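Local atomic coordinates of putative ABC transporter, periplasmic binding protein, amino acid (Neisseria gonorrhoeae, PDB entry 2YJP), a protein that binds L-cysteine and probably delivers it, as the periplasmic receptor, to an ABC transporter for uptake. Residues G79-D91 and M261-L275. The protein carries 1 engineered substitution. Residues are numbered along the deposited sequence; the frame is centred on the assembly and turned at random.
Sequences GFDVEIAKDLAKD and MKKDGRLKAAYEKTL
Leu275 CD1 lies over one face of the Phe80 ring, 3.7 Å from the ring centroid and 10° off its normal, a CH-pi contact almost centred over the face. With CG anti to the backbone N, the ring enters helix 266-274 edge first: the backbone of Ala270 and Tyr271 borders its rim, and Leu267 CD1 approaches CZ of Phe80 obliquely at 3.8 Å. From its own helix, Ile84 CD1 lies over the opposite face, offset toward the rim, and touches Leu267 CD1 across the contact. Toward the surface, Lys273, extended beyond CG, crosses Glu83 at about a right angle and bridges NZ to Glu83 OE2 at 3.1 Å. Lys86 NZ reaches that same oxygen (2.9 Å) from the other face of the carboxylate, which probably offsets the proximity of the two ammonium groups.

These contacts join helix 80-93, which packs on strands 57-61 and 99-103 of one lobe of the solute-binding protein family 3 fold, to the end of helix 248-264 and helix 266-274; the axes of 80-91 and 266-274 approach to 9.2 Å, their directions 142° apart. Farther along, Arg266 NH1 meets the syn lone pair of Asp91 OD2 at 2.6 Å, in the guanidinium plane. Water links NH1 to Asp87 O and OD1. Elsewhere on the guanidinium edge, Asp264 OD1 accepts from NE in a salt bridge (2.8 Å) that probably helps orient the arginine; its anti lone pair takes the backbone N of Arg266, an Asx turn spanning Gly265.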
loop_
_atom_site.group_PDB
_atom_site.type_symbol
_atom_site.label_atom_id
_atom_site.label_comp_id
_atom_site.label_asym_id
_atom_site.label_seq_id
_atom_site.Cartn_x
_atom_site.Cartn_y
_atom_site.Cartn_z
ATOM N N GLY A 79 -4.330 2.697 -10.414
ATOM C CA GLY A 79 -3.096 2.471 -9.722
ATOM C C GLY A 79 -2.609 1.045 -9.832
ATOM O O GLY A 79 -3.315 0.141 -10.295
ATOM N N PHE A 80 -1.389 0.838 -9.352
ATOM C CA PHE A 80 -0.734 -0.435 -9.478
ATOM C C PHE A 80 -1.522 -1.597 -8.843
ATOM O O PHE A 80 -1.682 -2.638 -9.479
ATOM C CB PHE A 80 0.664 -0.271 -8.867
ATOM C CG PHE A 80 1.541 -1.473 -8.960
ATOM C CD1 PHE A 80 1.921 -2.003 -10.186
ATOM C CD2 PHE A 80 2.060 -2.027 -7.799
ATOM C CE1 PHE A 80 2.813 -3.114 -10.251
ATOM C CE2 PHE A 80 2.932 -3.154 -7.823
ATOM C CZ PHE A 80 3.305 -3.713 -9.069
ATOM N N ASP A 81 -1.986 -1.451 -7.608
ATOM C CA ASP A 81 -2.733 -2.510 -6.915
ATOM C C ASP A 81 -4.070 -2.835 -7.656
ATOM O O ASP A 81 -4.546 -3.988 -7.683
ATOM C CB ASP A 81 -3.139 -2.024 -5.512
ATOM C CG ASP A 81 -1.978 -1.770 -4.581
ATOM O OD1 ASP A 81 -0.975 -2.492 -4.561
ATOM O OD2 ASP A 81 -2.099 -0.822 -3.801
ATOM N N VAL A 82 -4.695 -1.806 -8.204
ATOM C CA VAL A 82 -5.967 -1.918 -8.916
ATOM C C VAL A 82 -5.773 -2.689 -10.225
ATOM O O VAL A 82 -6.646 -3.500 -10.650
ATOM C CB VAL A 82 -6.513 -0.489 -9.168
ATOM C CG1 VAL A 82 -7.465 -0.448 -10.308
ATOM C CG2 VAL A 82 -7.120 0.102 -7.828
ATOM N N GLU A 83 -4.650 -2.455 -10.889
ATOM C CA GLU A 83 -4.397 -3.173 -12.120
ATOM C C GLU A 83 -4.318 -4.682 -11.812
ATOM O O GLU A 83 -4.887 -5.502 -12.540
ATOM C CB GLU A 83 -3.091 -2.703 -12.756
ATOM C CG GLU A 83 -3.177 -1.348 -13.331
ATOM C CD GLU A 83 -4.183 -1.279 -14.491
ATOM O OE1 GLU A 83 -4.162 -2.069 -15.440
ATOM O OE2 GLU A 83 -5.027 -0.418 -14.495
ATOM N N ILE A 84 -3.628 -5.027 -10.717
ATOM C CA ILE A 84 -3.475 -6.405 -10.289
ATOM C C ILE A 84 -4.871 -6.942 -9.967
ATOM O O ILE A 84 -5.202 -8.098 -10.296
ATOM C CB ILE A 84 -2.567 -6.509 -9.040
ATOM C CG1 ILE A 84 -1.141 -6.161 -9.428
ATOM C CG2 ILE A 84 -2.690 -7.928 -8.350
ATOM C CD1 ILE A 84 -0.265 -5.864 -8.301
ATOM N N ALA A 85 -5.686 -6.114 -9.318
ATOM C CA ALA A 85 -7.027 -6.554 -8.960
ATOM C C ALA A 85 -7.874 -6.877 -10.229
ATOM O O ALA A 85 -8.620 -7.875 -10.269
ATOM C CB ALA A 85 -7.716 -5.549 -8.036
ATOM N N LYS A 86 -7.704 -6.060 -11.271
ATOM C CA LYS A 86 -8.495 -6.212 -12.502
ATOM C C LYS A 86 -8.078 -7.482 -13.247
ATOM O O LYS A 86 -8.921 -8.224 -13.781
ATOM C CB LYS A 86 -8.378 -4.956 -13.369
ATOM C CG LYS A 86 -9.156 -3.754 -12.761
ATOM C CD LYS A 86 -9.280 -2.543 -13.726
ATOM C CE LYS A 86 -7.905 -2.135 -14.250
ATOM N NZ LYS A 86 -7.836 -0.779 -14.879
ATOM N N ASP A 87 -6.780 -7.767 -13.190
ATOM C CA ASP A 87 -6.224 -8.987 -13.769
ATOM C C ASP A 87 -6.786 -10.251 -13.090
ATOM O O ASP A 87 -7.167 -11.206 -13.767
ATOM C CB ASP A 87 -4.695 -8.933 -13.661
ATOM C CG ASP A 87 -4.046 -8.174 -14.832
ATOM O OD1 ASP A 87 -4.703 -8.052 -15.887
ATOM O OD2 ASP A 87 -2.856 -7.746 -14.713
ATOM N N LEU A 88 -6.830 -10.232 -11.761
ATOM C CA LEU A 88 -7.391 -11.317 -10.977
ATOM C C LEU A 88 -8.862 -11.533 -11.295
ATOM O O LEU A 88 -9.289 -12.680 -11.446
ATOM C CB LEU A 88 -7.266 -11.045 -9.472
ATOM C CG LEU A 88 -5.887 -10.809 -8.933
ATOM C CD1 LEU A 88 -6.009 -11.028 -7.616
ATOM C CD2 LEU A 88 -5.037 -11.882 -9.030
ATOM N N ALA A 89 -9.640 -10.449 -11.369
ATOM C CA ALA A 89 -11.074 -10.546 -11.725
ATOM C C ALA A 89 -11.318 -11.087 -13.153
ATOM O O ALA A 89 -12.242 -11.904 -13.391
ATOM C CB ALA A 89 -11.770 -9.227 -11.532
ATOM N N LYS A 90 -10.519 -10.614 -14.103
ATOM C CA LYS A 90 -10.605 -11.146 -15.434
ATOM C C LYS A 90 -10.380 -12.685 -15.424
ATOM O O LYS A 90 -11.146 -13.422 -16.077
ATOM C CB LYS A 90 -9.593 -10.445 -16.356
ATOM C CG LYS A 90 -9.486 -11.105 -17.698
ATOM C CD LYS A 90 -8.785 -10.211 -18.683
ATOM C CE LYS A 90 -8.021 -11.026 -19.662
ATOM N NZ LYS A 90 -8.678 -12.351 -19.696
ATOM N N ASP A 91 -9.351 -13.164 -14.701
ATOM C CA ASP A 91 -9.070 -14.618 -14.711
ATOM C C ASP A 91 -10.156 -15.372 -13.959
ATOM O O ASP A 91 -10.556 -16.430 -14.358
ATOM C CB ASP A 91 -7.711 -14.920 -14.087
ATOM C CG ASP A 91 -6.577 -14.525 -14.968
ATOM O OD1 ASP A 91 -6.794 -14.524 -16.196
ATOM O OD2 ASP A 91 -5.473 -14.197 -14.445
ATOM N N MET A 261 1.490 -14.137 -13.078
ATOM C CA MET A 261 1.642 -12.728 -13.497
ATOM C C MET A 261 3.076 -12.232 -13.554
ATOM O O MET A 261 3.397 -11.379 -14.399
ATOM C CB MET A 261 0.824 -11.787 -12.636
ATOM C CG MET A 261 -0.636 -11.824 -12.938
ATOM S SD MET A 261 -1.458 -10.954 -11.588
ATOM C CE MET A 261 -2.947 -10.457 -12.317
ATOM N N LYS A 262 3.901 -12.756 -12.642
ATOM C CA LYS A 262 5.366 -12.595 -12.687
ATOM C C LYS A 262 5.959 -13.213 -13.953
ATOM O O LYS A 262 6.819 -12.634 -14.583
ATOM C CB LYS A 262 6.009 -13.183 -11.426
ATOM C CG LYS A 262 5.654 -12.405 -10.149
ATOM C CD LYS A 262 6.218 -13.093 -8.923
ATOM C CE LYS A 262 5.885 -12.294 -7.645
ATOM N NZ LYS A 262 6.336 -13.096 -6.419
ATOM N N LYS A 263 5.477 -14.377 -14.342
ATOM C CA LYS A 263 6.091 -15.118 -15.441
ATOM C C LYS A 263 5.678 -14.583 -16.798
ATOM O O LYS A 263 6.495 -14.523 -17.697
ATOM C CB LYS A 263 5.766 -16.623 -15.356
ATOM C CG LYS A 263 6.788 -17.468 -14.544
ATOM C CD LYS A 263 6.303 -18.937 -14.348
ATOM C CE LYS A 263 7.436 -19.956 -14.543
ATOM N NZ LYS A 263 7.025 -21.347 -15.003
ATOM N N ASP A 264 4.411 -14.192 -16.940
ATOM C CA ASP A 264 3.858 -13.796 -18.229
ATOM C C ASP A 264 3.843 -12.299 -18.565
ATOM O O ASP A 264 3.312 -11.915 -19.593
ATOM C CB ASP A 264 2.460 -14.419 -18.451
ATOM C CG ASP A 264 1.335 -13.789 -17.553
ATOM O OD1 ASP A 264 1.203 -12.689 -17.141
ATOM O OD2 ASP A 264 0.433 -14.399 -17.153
ATOM N N GLY A 265 4.402 -11.448 -17.717
ATOM C CA GLY A 265 4.535 -10.030 -18.050
ATOM C C GLY A 265 3.439 -9.136 -17.522
ATOM O O GLY A 265 3.581 -7.931 -17.578
ATOM N N ARG A 266 2.351 -9.696 -16.986
ATOM C CA ARG A 266 1.269 -8.873 -16.439
ATOM C C ARG A 266 1.663 -7.985 -15.294
ATOM O O ARG A 266 1.191 -6.857 -15.232
ATOM C CB ARG A 266 0.040 -9.708 -16.059
ATOM C CG ARG A 266 -0.799 -10.067 -17.350
ATOM C CD ARG A 266 -1.959 -11.060 -17.117
ATOM N NE ARG A 266 -1.488 -12.254 -16.467
ATOM C CZ ARG A 266 -2.236 -13.121 -15.786
ATOM N NH1 ARG A 266 -3.500 -12.941 -15.635
ATOM N NH2 ARG A 266 -1.736 -14.184 -15.242
ATOM N N LEU A 267 2.507 -8.473 -14.385
ATOM C CA LEU A 267 3.076 -7.613 -13.329
ATOM C C LEU A 267 3.986 -6.511 -13.888
ATOM O O LEU A 267 3.845 -5.353 -13.538
ATOM C CB LEU A 267 3.793 -8.443 -12.246
ATOM C CG LEU A 267 4.115 -7.646 -10.975
ATOM C CD1 LEU A 267 2.847 -7.265 -10.184
ATOM C CD2 LEU A 267 5.046 -8.457 -10.099
ATOM N N LYS A 268 4.875 -6.869 -14.809
ATOM C CA LYS A 268 5.712 -5.875 -15.488
ATOM C C LYS A 268 4.848 -4.815 -16.235
ATOM O O LYS A 268 5.103 -3.601 -16.127
ATOM C CB LYS A 268 6.741 -6.574 -16.396
ATOM C CG LYS A 268 7.746 -5.671 -17.147
ATOM C CD LYS A 268 8.941 -5.187 -16.255
ATOM C CE LYS A 268 10.267 -5.089 -17.089
ATOM N NZ LYS A 268 10.549 -3.725 -17.675
ATOM N N ALA A 269 3.802 -5.267 -16.931
ATOM C CA ALA A 269 2.861 -4.350 -17.603
ATOM C C ALA A 269 2.171 -3.357 -16.623
ATOM O O ALA A 269 2.116 -2.133 -16.861
ATOM C CB ALA A 269 1.838 -5.124 -18.485
ATOM N N ALA A 270 1.701 -3.881 -15.495
ATOM C CA ALA A 270 1.130 -3.025 -14.445
ATOM C C ALA A 270 2.151 -1.966 -13.943
ATOM O O ALA A 270 1.787 -0.838 -13.693
ATOM C CB ALA A 270 0.619 -3.878 -13.294
ATOM N N TYR A 271 3.426 -2.337 -13.806
ATOM C CA TYR A 271 4.451 -1.398 -13.315
ATOM C C TYR A 271 4.685 -0.320 -14.388
ATOM O O TYR A 271 4.786 0.849 -14.087
ATOM C CB TYR A 271 5.770 -2.161 -12.949
ATOM C CG TYR A 271 7.025 -1.344 -13.165
ATOM C CD1 TYR A 271 7.550 -0.527 -12.173
ATOM C CD2 TYR A 271 7.679 -1.376 -14.381
ATOM C CE1 TYR A 271 8.710 0.289 -12.421
ATOM C CE2 TYR A 271 8.813 -0.614 -14.626
ATOM C CZ TYR A 271 9.330 0.212 -13.658
ATOM O OH TYR A 271 10.472 0.926 -13.976
ATOM N N GLU A 272 4.761 -0.742 -15.642
ATOM C CA GLU A 272 4.962 0.173 -16.763
ATOM C C GLU A 272 3.806 1.150 -16.906
ATOM O O GLU A 272 4.035 2.293 -17.206
ATOM C CB GLU A 272 5.164 -0.587 -18.083
ATOM C CG GLU A 272 6.611 -1.016 -18.266
ATOM C CD GLU A 272 6.787 -2.075 -19.333
ATOM O OE1 GLU A 272 5.820 -2.314 -20.102
ATOM O OE2 GLU A 272 7.892 -2.675 -19.393
ATOM N N LYS A 273 2.585 0.695 -16.650
ATOM C CA LYS A 273 1.428 1.565 -16.765
ATOM C C LYS A 273 1.329 2.566 -15.628
ATOM O O LYS A 273 0.968 3.704 -15.853
ATOM C CB LYS A 273 0.151 0.748 -16.863
ATOM C CG LYS A 273 -1.100 1.586 -17.033
ATOM C CD LYS A 273 -2.345 0.692 -17.045
ATOM C CE LYS A 273 -3.630 1.509 -17.234
ATOM N NZ LYS A 273 -4.803 0.619 -17.453
ATOM N N THR A 274 1.654 2.174 -14.411
ATOM C CA THR A 274 1.278 3.023 -13.285
ATOM C C THR A 274 2.456 3.587 -12.480
ATOM O O THR A 274 2.290 4.615 -11.789
ATOM C CB THR A 274 0.360 2.248 -12.287
ATOM O OG1 THR A 274 1.122 1.215 -11.654
ATOM C CG2 THR A 274 -0.930 1.670 -12.977
ATOM N N LEU A 275 3.609 2.910 -12.534
ATOM C CA LEU A 275 4.742 3.256 -11.677
ATOM C C LEU A 275 5.877 3.924 -12.453
ATOM O O LEU A 275 6.419 4.919 -11.988
ATOM C CB LEU A 275 5.300 2.032 -10.877
ATOM C CG LEU A 275 4.294 1.334 -9.928
ATOM C CD1 LEU A 275 4.921 0.207 -9.178
ATOM C CD2 LEU A 275 3.671 2.310 -8.925
HETATM O O HOH W 1 -1.513 -5.946 -16.135
HETATM O O HOH W 2 -5.444 -11.110 -16.171
HETATM O O HOH W 3 -3.685 -16.519 -14.426
#